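Local coordinates for uncharacterized protein (Bacteroides ovatus, PDB 4QEY), which is of unknown function but belongs to the PLAT/LH2 and C2-like calcium-binding lipoprotein family and folds as two facing antiparallel beta sheets, at residues A[16-21]-A[62-67]; A[27-32]-A[56-61]. One frame throughout, in Å; residues are numbered along the deposited sequence.

Interaction 1: A[16-21]-A[62-67]; sequences VVEQSG and ENKISC. With EDO (1,2-ethanediol), chain N; EDO (1,2-ethanediol), chain L.
At the edge of one sheet of the beta sandwich, Val17 and Ile65 form an antiparallel hydrogen-bonded pair that joins outer strand 64-68 to strand 13-21. Val17 N bonds Ile65 O at 2.8 Å and Ile65 N bonds Val17 O at 2.8 Å. Val17 and Ile65 face the sandwich interior, where both meet Ile30 of the other sheet. On the opposite face Val16, Glu18, Lys64 and Ser66 gather. Lys64 is fully extended, CG anti to its backbone N (chi1 -176°), which lays its methylenes beside Glu18 and across Val16: CG lies 3.7 Å from Val16 CG1, and CD 3.6 Å from Glu18 OE2. The charged ends, Glu18 OE2 and Lys64 NZ, stay 4.5 Å apart, beyond a salt bridge, so the attraction is probably modest. Just before strand 64-68 begins, Gln19 N still bonds Asn63 O at 3.0 Å, and the Gln19 side chain turns inward toward the turn that leads into that strand. The NE2 of Gln19 meets Glu62 O at 3.0 Å with an N-H...O angle of 171°, the oxygen lying in the amide plane while the donor stands above the carbonyl plane.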
ATOM      1  N   VAL A  16       4.085   3.070   2.366  1.00 41.68           N
ATOM      2  CA  VAL A  16       3.048   3.600   3.239  1.00 40.03           C
ATOM      3  C   VAL A  16       1.797   3.853   2.387  1.00 43.57           C
ATOM      4  O   VAL A  16       1.869   4.496   1.330  1.00 43.67           O
ATOM      5  CB  VAL A  16       3.510   4.874   3.997  1.00 45.43           C
ATOM      6  CG1 VAL A  16       2.413   5.395   4.935  1.00 44.84           C
ATOM      7  CG2 VAL A  16       4.793   4.614   4.777  1.00 46.32           C
ATOM      8  N   VAL A  17       0.660   3.306   2.840  1.00 39.11           N
ATOM      9  CA  VAL A  17      -0.649   3.482   2.223  1.00 37.02           C
ATOM     10  C   VAL A  17      -1.471   4.340   3.186  1.00 40.94           C
ATOM     11  O   VAL A  17      -1.518   4.060   4.388  1.00 38.44           O
ATOM     12  CB  VAL A  17      -1.340   2.128   1.858  1.00 39.30           C
ATOM     13  CG1 VAL A  17      -2.696   2.356   1.186  1.00 37.36           C
ATOM     14  CG2 VAL A  17      -0.440   1.279   0.958  1.00 38.41           C
ATOM     15  N   GLU A  18      -2.052   5.429   2.666  1.00 39.75           N
ATOM     16  CA  GLU A  18      -2.904   6.341   3.425  1.00 39.13           C
ATOM     17  C   GLU A  18      -4.244   6.505   2.727  1.00 42.66           C
ATOM     18  O   GLU A  18      -4.296   6.564   1.495  1.00 41.61           O
ATOM     19  CB  GLU A  18      -2.245   7.704   3.629  1.00 41.72           C
ATOM     20  CG  GLU A  18      -1.118   7.719   4.639  1.00 53.89           C
ATOM     21  CD  GLU A  18      -0.553   9.084   4.995  1.00 78.99           C
ATOM     22  OE1 GLU A  18      -0.874  10.076   4.304  1.00 88.71           O
ATOM     23  OE2 GLU A  18       0.233   9.155   5.965  1.00 74.52           O
ATOM     24  N   GLN A  19      -5.329   6.582   3.515  1.00 38.53           N
ATOM     25  CA  GLN A  19      -6.668   6.797   2.990  1.00 36.94           C
ATOM     26  C   GLN A  19      -7.363   7.914   3.753  1.00 43.43           C
ATOM     27  O   GLN A  19      -7.149   8.079   4.954  1.00 46.54           O
ATOM     28  CB  GLN A  19      -7.519   5.518   3.032  1.00 36.82           C
ATOM     29  CG  GLN A  19      -7.781   4.948   4.432  1.00 38.04           C
ATOM     30  CD  GLN A  19      -8.783   3.831   4.413  1.00 39.11           C
ATOM     31  OE1 GLN A  19      -9.596   3.732   3.507  1.00 31.05           O
ATOM     32  NE2 GLN A  19      -8.743   2.981   5.423  1.00 34.43           N
ATOM     33  N   SER A  20      -8.205   8.675   3.059  1.00 38.75           N
ATOM     34  CA  SER A  20      -9.008   9.752   3.646  1.00 38.80           C
ATOM     35  C   SER A  20     -10.301   9.898   2.831  1.00 39.10           C
ATOM     36  O   SER A  20     -10.410   9.339   1.747  1.00 36.31           O
ATOM     37  CB  SER A  20      -8.226  11.067   3.722  1.00 41.96           C
ATOM     38  OG  SER A  20      -7.852  11.596   2.459  1.00 47.22           O
ATOM     39  N   GLY A  21     -11.269  10.609   3.384  1.00 36.55           N
ATOM     40  CA  GLY A  21     -12.557  10.829   2.751  1.00 35.83           C
ATOM     41  C   GLY A  21     -13.634   9.987   3.379  1.00 39.65           C
ATOM     42  O   GLY A  21     -13.634   9.770   4.598  1.00 38.48           O
ATOM     43  N   GLU A  62      -7.598   1.401   9.465  1.00 48.45           N
ATOM     44  CA  GLU A  62      -6.612   2.423   9.806  1.00 48.86           C
ATOM     45  C   GLU A  62      -6.455   3.423   8.648  1.00 51.22           C
ATOM     46  O   GLU A  62      -6.622   3.046   7.482  1.00 49.59           O
ATOM     47  CB  GLU A  62      -5.258   1.757  10.134  1.00 50.51           C
ATOM     48  CG  GLU A  62      -5.298   0.717  11.249  1.00 64.72           C
ATOM     49  CD  GLU A  62      -5.792   1.163  12.617  1.00102.39           C
ATOM     50  OE1 GLU A  62      -5.575   2.338  13.003  1.00106.72           O
ATOM     51  OE2 GLU A  62      -6.363   0.304  13.326  1.00102.04           O
ATOM     52  N   ASN A  63      -6.149   4.693   8.962  1.00 48.12           N
ATOM     53  CA  ASN A  63      -5.967   5.741   7.947  1.00 46.84           C
ATOM     54  C   ASN A  63      -4.576   5.665   7.325  1.00 47.94           C
ATOM     55  O   ASN A  63      -4.338   6.270   6.276  1.00 46.14           O
ATOM     56  CB  ASN A  63      -6.202   7.124   8.549  1.00 50.26           C
ATOM     57  CG  ASN A  63      -7.666   7.382   8.847  1.00 83.97           C
ATOM     58  OD1 ASN A  63      -8.487   7.600   7.941  1.00 73.67           O
ATOM     59  ND2 ASN A  63      -8.032   7.367  10.125  1.00 81.88           N
ATOM     60  N   LYS A  64      -3.671   4.915   7.966  1.00 44.82           N
ATOM     61  CA  LYS A  64      -2.293   4.738   7.529  1.00 44.65           C
ATOM     62  C   LYS A  64      -1.845   3.298   7.819  1.00 49.29           C
ATOM     63  O   LYS A  64      -2.053   2.787   8.918  1.00 50.54           O
ATOM     64  CB  LYS A  64      -1.396   5.778   8.237  1.00 47.78           C
ATOM     65  CG  LYS A  64       0.071   5.816   7.833  1.00 53.99           C
ATOM     66  CD  LYS A  64       0.814   6.857   8.670  1.00 65.67           C
ATOM     67  CE  LYS A  64       2.307   6.905   8.421  1.00 74.82           C
ATOM     68  NZ  LYS A  64       2.981   7.941   9.253  1.00 71.59           N
ATOM     69  N   ILE A  65      -1.274   2.640   6.810  1.00 45.16           N
ATOM     70  CA  ILE A  65      -0.699   1.292   6.900  1.00 43.81           C
ATOM     71  C   ILE A  65       0.700   1.384   6.351  1.00 46.21           C
ATOM     72  O   ILE A  65       0.909   1.940   5.277  1.00 45.75           O
ATOM     73  CB  ILE A  65      -1.544   0.174   6.205  1.00 45.23           C
ATOM     74  CG1 ILE A  65      -2.880  -0.037   6.912  1.00 45.99           C
ATOM     75  CG2 ILE A  65      -0.778  -1.168   6.145  1.00 45.04           C
ATOM     76  CD1 ILE A  65      -2.860  -0.650   8.386  1.00 55.34           C
ATOM     77  N   SER A  66       1.648   0.837   7.090  1.00 43.86           N
ATOM     78  CA  SER A  66       3.050   0.818   6.718  1.00 44.41           C
ATOM     79  C   SER A  66       3.590  -0.603   6.734  1.00 47.66           C
ATOM     80  O   SER A  66       3.196  -1.422   7.573  1.00 45.48           O
ATOM     81  CB  SER A  66       3.851   1.700   7.667  1.00 48.82           C
ATOM     82  OG  SER A  66       5.233   1.645   7.366  1.00 64.52           O
ATOM     83  N   CYS A  67       4.497  -0.882   5.799  1.00 46.29           N
ATOM     84  CA  CYS A  67       5.187  -2.158   5.699  1.00 47.01           C
ATOM     85  C   CYS A  67       6.628  -1.902   5.234  1.00 49.21           C
ATOM     86  O   CYS A  67       6.838  -1.102   4.328  1.00 48.18           O
ATOM     87  CB  CYS A  67       4.442  -3.111   4.773  1.00 46.81           C
ATOM     88  SG  CYS A  67       5.080  -4.797   4.803  1.00 51.91           S
TER
HETATM   89  C1  EDO N 204      -4.226  11.175   1.151  1.00 57.95           C
HETATM   90  O1  EDO N 204      -5.170  10.136   1.326  1.00 56.90           O
HETATM   91  C2  EDO N 204      -3.216  11.090   2.322  1.00 61.48           C
HETATM   92  O2  EDO N 204      -3.851  11.188   3.609  1.00 63.17           O
HETATM   93  C1  EDO L 202     -11.860   1.727   4.281  1.00 47.32           C
HETATM   94  O1  EDO L 202     -12.020   2.685   3.271  1.00 47.76           O
HETATM   95  C2  EDO L 202     -11.853   0.370   3.582  1.00 44.52           C
HETATM   96  O2  EDO L 202     -11.665  -0.691   4.482  1.00 43.22           O

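Interaction 2: A[27-32]-A[56-61]; sequences DLNIAF and LVNKVT. With EDO (1,2-ethanediol), chain L; EDO (1,2-ethanediol), chain M.
Ile30 lays its CG1 against Val60 CG2 at 3.8 Å, the two side chains crossing at about a right angle on the inner face of the sandwich, where Val57 CB also meets Ile30 CG1. Here edge strand 55-57 pairs antiparallel with strand 26-36: Ile30 N bonds Val57 O at 3.0 Å and Val57 N bonds Ile30 O at 2.9 Å. Ala31 and Leu56 sit on the other face, Ala31 CB 4.0 Å from Leu56 CG. After Val57 regular pairing ends: Lys59, at positive phi (48°), turns the chain out of the strand, yet two bonds still hold it to strand 26-36. Val60 N bonds Leu28 O at 2.8 Å, while Lys59 N is taken by the side-chain oxygen of Asn29, OD1, at 2.9 Å, tilted 33° from the plane of that C=O. The other end of this amide, ND2, bonds Ser81 OG on neighbouring strand 73-84, which fixes its rotation. An alanine in place of this asparagine removes both amide ends and would probably leave Lys59 N and Ser81 OG without these mates and the turn freer to move. At the start of segment 27-32, Lys59 runs extended beside Asp27, its CE 3.6 Å from Asp27 OD2. The contact thus relies on apolar packing inside and on backbone and amide hydrogen bonds where the strand gives out, with any Asp27-Lys59 attraction probably a minor addition.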
ATOM      1  N   ASP A  27     -14.182  -0.386   0.629  1.00 35.48           N
ATOM      2  CA  ASP A  27     -13.351  -1.481   1.131  1.00 34.83           C
ATOM      3  C   ASP A  27     -11.973  -1.338   0.495  1.00 37.04           C
ATOM      4  O   ASP A  27     -11.883  -1.338  -0.721  1.00 39.85           O
ATOM      5  CB  ASP A  27     -13.952  -2.872   0.881  1.00 36.95           C
ATOM      6  CG  ASP A  27     -15.158  -3.262   1.700  1.00 48.97           C
ATOM      7  OD1 ASP A  27     -15.374  -2.656   2.774  1.00 51.23           O
ATOM      8  OD2 ASP A  27     -15.845  -4.218   1.308  1.00 55.14           O
ATOM      9  N   LEU A  28     -10.930  -1.124   1.295  1.00 31.65           N
ATOM     10  CA  LEU A  28      -9.539  -1.033   0.853  1.00 30.89           C
ATOM     11  C   LEU A  28      -8.839  -2.319   1.252  1.00 37.48           C
ATOM     12  O   LEU A  28      -8.799  -2.658   2.449  1.00 36.09           O
ATOM     13  CB  LEU A  28      -8.814   0.214   1.428  1.00 30.69           C
ATOM     14  CG  LEU A  28      -7.321   0.345   1.137  1.00 35.39           C
ATOM     15  CD1 LEU A  28      -7.053   0.513  -0.375  1.00 36.76           C
ATOM     16  CD2 LEU A  28      -6.732   1.489   1.895  1.00 39.59           C
ATOM     17  N   ASN A  29      -8.340  -3.059   0.246  1.00 34.99           N
ATOM     18  CA  ASN A  29      -7.625  -4.319   0.425  1.00 35.42           C
ATOM     19  C   ASN A  29      -6.243  -4.134  -0.120  1.00 40.08           C
ATOM     20  O   ASN A  29      -6.100  -3.694  -1.262  1.00 40.25           O
ATOM     21  CB  ASN A  29      -8.367  -5.477  -0.256  1.00 38.10           C
ATOM     22  CG  ASN A  29      -9.823  -5.530   0.120  1.00 67.95           C
ATOM     23  OD1 ASN A  29     -10.181  -5.847   1.259  1.00 60.15           O
ATOM     24  ND2 ASN A  29     -10.688  -5.130  -0.818  1.00 64.62           N
ATOM     25  N   ILE A  30      -5.217  -4.359   0.708  1.00 36.53           N
ATOM     26  CA  ILE A  30      -3.844  -4.141   0.261  1.00 35.86           C
ATOM     27  C   ILE A  30      -2.996  -5.386   0.601  1.00 40.50           C
ATOM     28  O   ILE A  30      -3.252  -6.096   1.570  1.00 39.95           O
ATOM     29  CB  ILE A  30      -3.212  -2.834   0.804  1.00 38.58           C
ATOM     30  CG1 ILE A  30      -3.259  -2.752   2.332  1.00 40.73           C
ATOM     31  CG2 ILE A  30      -3.883  -1.597   0.188  1.00 39.08           C
ATOM     32  CD1 ILE A  30      -2.703  -1.406   2.977  1.00 47.33           C
ATOM     33  N   ALA A  31      -2.047  -5.684  -0.290  1.00 37.04           N
ATOM     34  CA  ALA A  31      -1.117  -6.789  -0.163  1.00 36.75           C
ATOM     35  C   ALA A  31       0.292  -6.295  -0.418  1.00 40.09           C
ATOM     36  O   ALA A  31       0.523  -5.564  -1.377  1.00 39.68           O
ATOM     37  CB  ALA A  31      -1.486  -7.914  -1.124  1.00 37.19           C
ATOM     38  N   PHE A  32       1.218  -6.652   0.474  1.00 37.60           N
ATOM     39  CA  PHE A  32       2.636  -6.298   0.399  1.00 37.89           C
ATOM     40  C   PHE A  32       3.489  -7.539   0.277  1.00 45.82           C
ATOM     41  O   PHE A  32       3.236  -8.563   0.939  1.00 46.32           O
ATOM     42  CB  PHE A  32       3.092  -5.494   1.615  1.00 39.03           C
ATOM     43  CG  PHE A  32       2.367  -4.210   1.920  1.00 38.89           C
ATOM     44  CD1 PHE A  32       1.216  -4.214   2.701  1.00 39.62           C
ATOM     45  CD2 PHE A  32       2.903  -2.984   1.537  1.00 40.51           C
ATOM     46  CE1 PHE A  32       0.582  -3.019   3.049  1.00 40.20           C
ATOM     47  CE2 PHE A  32       2.284  -1.784   1.904  1.00 42.49           C
ATOM     48  CZ  PHE A  32       1.125  -1.808   2.662  1.00 40.04           C
ATOM     49  N   LEU A  56      -0.925  -9.059   4.137  1.00 47.08           N
ATOM     50  CA  LEU A  56      -2.233  -8.889   3.501  1.00 47.61           C
ATOM     51  C   LEU A  56      -3.230  -8.303   4.503  1.00 55.66           C
ATOM     52  O   LEU A  56      -3.447  -8.887   5.567  1.00 59.42           O
ATOM     53  CB  LEU A  56      -2.730 -10.237   2.953  1.00 47.85           C
ATOM     54  CG  LEU A  56      -2.185 -10.734   1.577  1.00 53.71           C
ATOM     55  CD1 LEU A  56      -0.646 -10.895   1.518  1.00 54.54           C
ATOM     56  CD2 LEU A  56      -2.776 -12.071   1.233  1.00 58.34           C
ATOM     57  N   VAL A  57      -3.778  -7.116   4.205  1.00 50.09           N
ATOM     58  CA  VAL A  57      -4.771  -6.451   5.051  1.00 49.00           C
ATOM     59  C   VAL A  57      -6.079  -6.292   4.256  1.00 51.52           C
ATOM     60  O   VAL A  57      -6.127  -5.534   3.284  1.00 51.49           O
ATOM     61  CB  VAL A  57      -4.282  -5.080   5.602  1.00 52.36           C
ATOM     62  CG1 VAL A  57      -5.182  -4.594   6.742  1.00 52.43           C
ATOM     63  CG2 VAL A  57      -2.841  -5.151   6.072  1.00 52.66           C
ATOM     64  N   ASN A  58      -7.126  -7.010   4.656  1.00 47.41           N
ATOM     65  CA  ASN A  58      -8.448  -6.878   4.036  1.00 46.51           C
ATOM     66  C   ASN A  58      -9.252  -5.858   4.798  1.00 49.36           C
ATOM     67  O   ASN A  58      -9.181  -5.837   6.031  1.00 50.58           O
ATOM     68  CB  ASN A  58      -9.186  -8.217   3.984  1.00 48.89           C
ATOM     69  CG  ASN A  58      -8.625  -9.199   2.998  1.00 75.15           C
ATOM     70  OD1 ASN A  58      -8.165  -8.855   1.899  1.00 68.63           O
ATOM     71  ND2 ASN A  58      -8.756 -10.463   3.332  1.00 71.08           N
ATOM     72  N   LYS A  59     -10.002  -4.998   4.077  1.00 44.03           N
ATOM     73  CA  LYS A  59     -10.880  -3.947   4.627  1.00 42.27           C
ATOM     74  C   LYS A  59     -10.118  -3.128   5.702  1.00 45.51           C
ATOM     75  O   LYS A  59     -10.478  -3.144   6.883  1.00 45.58           O
ATOM     76  CB  LYS A  59     -12.179  -4.556   5.195  1.00 43.45           C
ATOM     77  CG  LYS A  59     -12.972  -5.324   4.152  1.00 43.71           C
ATOM     78  CD  LYS A  59     -14.119  -6.157   4.714  1.00 41.63           C
ATOM     79  CE  LYS A  59     -14.831  -6.873   3.585  1.00 50.13           C
ATOM     80  NZ  LYS A  59     -15.878  -7.802   4.062  1.00 66.93           N
ATOM     81  N   VAL A  60      -9.048  -2.432   5.261  1.00 42.09           N
ATOM     82  CA  VAL A  60      -8.187  -1.557   6.072  1.00 42.51           C
ATOM     83  C   VAL A  60      -9.059  -0.509   6.787  1.00 48.26           C
ATOM     84  O   VAL A  60      -9.772   0.235   6.125  1.00 47.51           O
ATOM     85  CB  VAL A  60      -7.099  -0.889   5.202  1.00 45.31           C
ATOM     86  CG1 VAL A  60      -6.254   0.073   6.015  1.00 45.99           C
ATOM     87  CG2 VAL A  60      -6.218  -1.926   4.520  1.00 44.55           C
ATOM     88  N   THR A  61      -9.034  -0.497   8.133  1.00 46.65           N
ATOM     89  CA  THR A  61      -9.813   0.431   8.964  1.00 48.42           C
ATOM     90  C   THR A  61      -8.918   1.615   9.408  1.00 53.34           C
ATOM     91  O   THR A  61      -9.429   2.701   9.677  1.00 55.03           O
ATOM     92  CB  THR A  61     -10.442  -0.292  10.180  1.00 56.97           C
ATOM     93  OG1 THR A  61      -9.429  -0.967  10.923  1.00 61.90           O
ATOM     94  CG2 THR A  61     -11.492  -1.295   9.782  1.00 53.66           C
TER
HETATM   95  C1  EDO L 202     -11.860   1.727   4.281  1.00 47.32           C
HETATM   96  O1  EDO L 202     -12.020   2.685   3.271  1.00 47.76           O
HETATM   97  C2  EDO L 202     -11.853   0.370   3.582  1.00 44.52           C
HETATM   98  O2  EDO L 202     -11.665  -0.691   4.482  1.00 43.22           O
HETATM   99  C1  EDO M 203     -14.671   0.353   6.243  1.00 62.29           C
HETATM  100  O1  EDO M 203     -15.467   0.709   5.115  1.00 58.65           O
HETATM  101  C2  EDO M 203     -14.579  -1.199   6.422  1.00 63.08           C
HETATM  102  O2  EDO M 203     -13.982  -1.795   5.273  1.00 60.18           O

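Overall arrangement
From the N terminus, strand 13-21 of one sheet is followed by strand 26-36 of the other. The chain then passes through the short strands 43-44 and 50-52 to edge strand 55-57, where interaction 2 closes the inner loop on strand 26-36. The turn after it crosses back to the first sheet, and strand 64-68 closes the outer loop on strand 13-21 in interaction 1, so interaction 2 is nested within interaction 1. Their centres lie about 10 Å apart, facing across the sandwich core. Ile65 packs on Val60 and Cys67 on Phe32, while a probable hydrogen bond from Gln19 NE2 to Val60 O ties the connecting turn to the first sheet. One ethanediol touches both contacts.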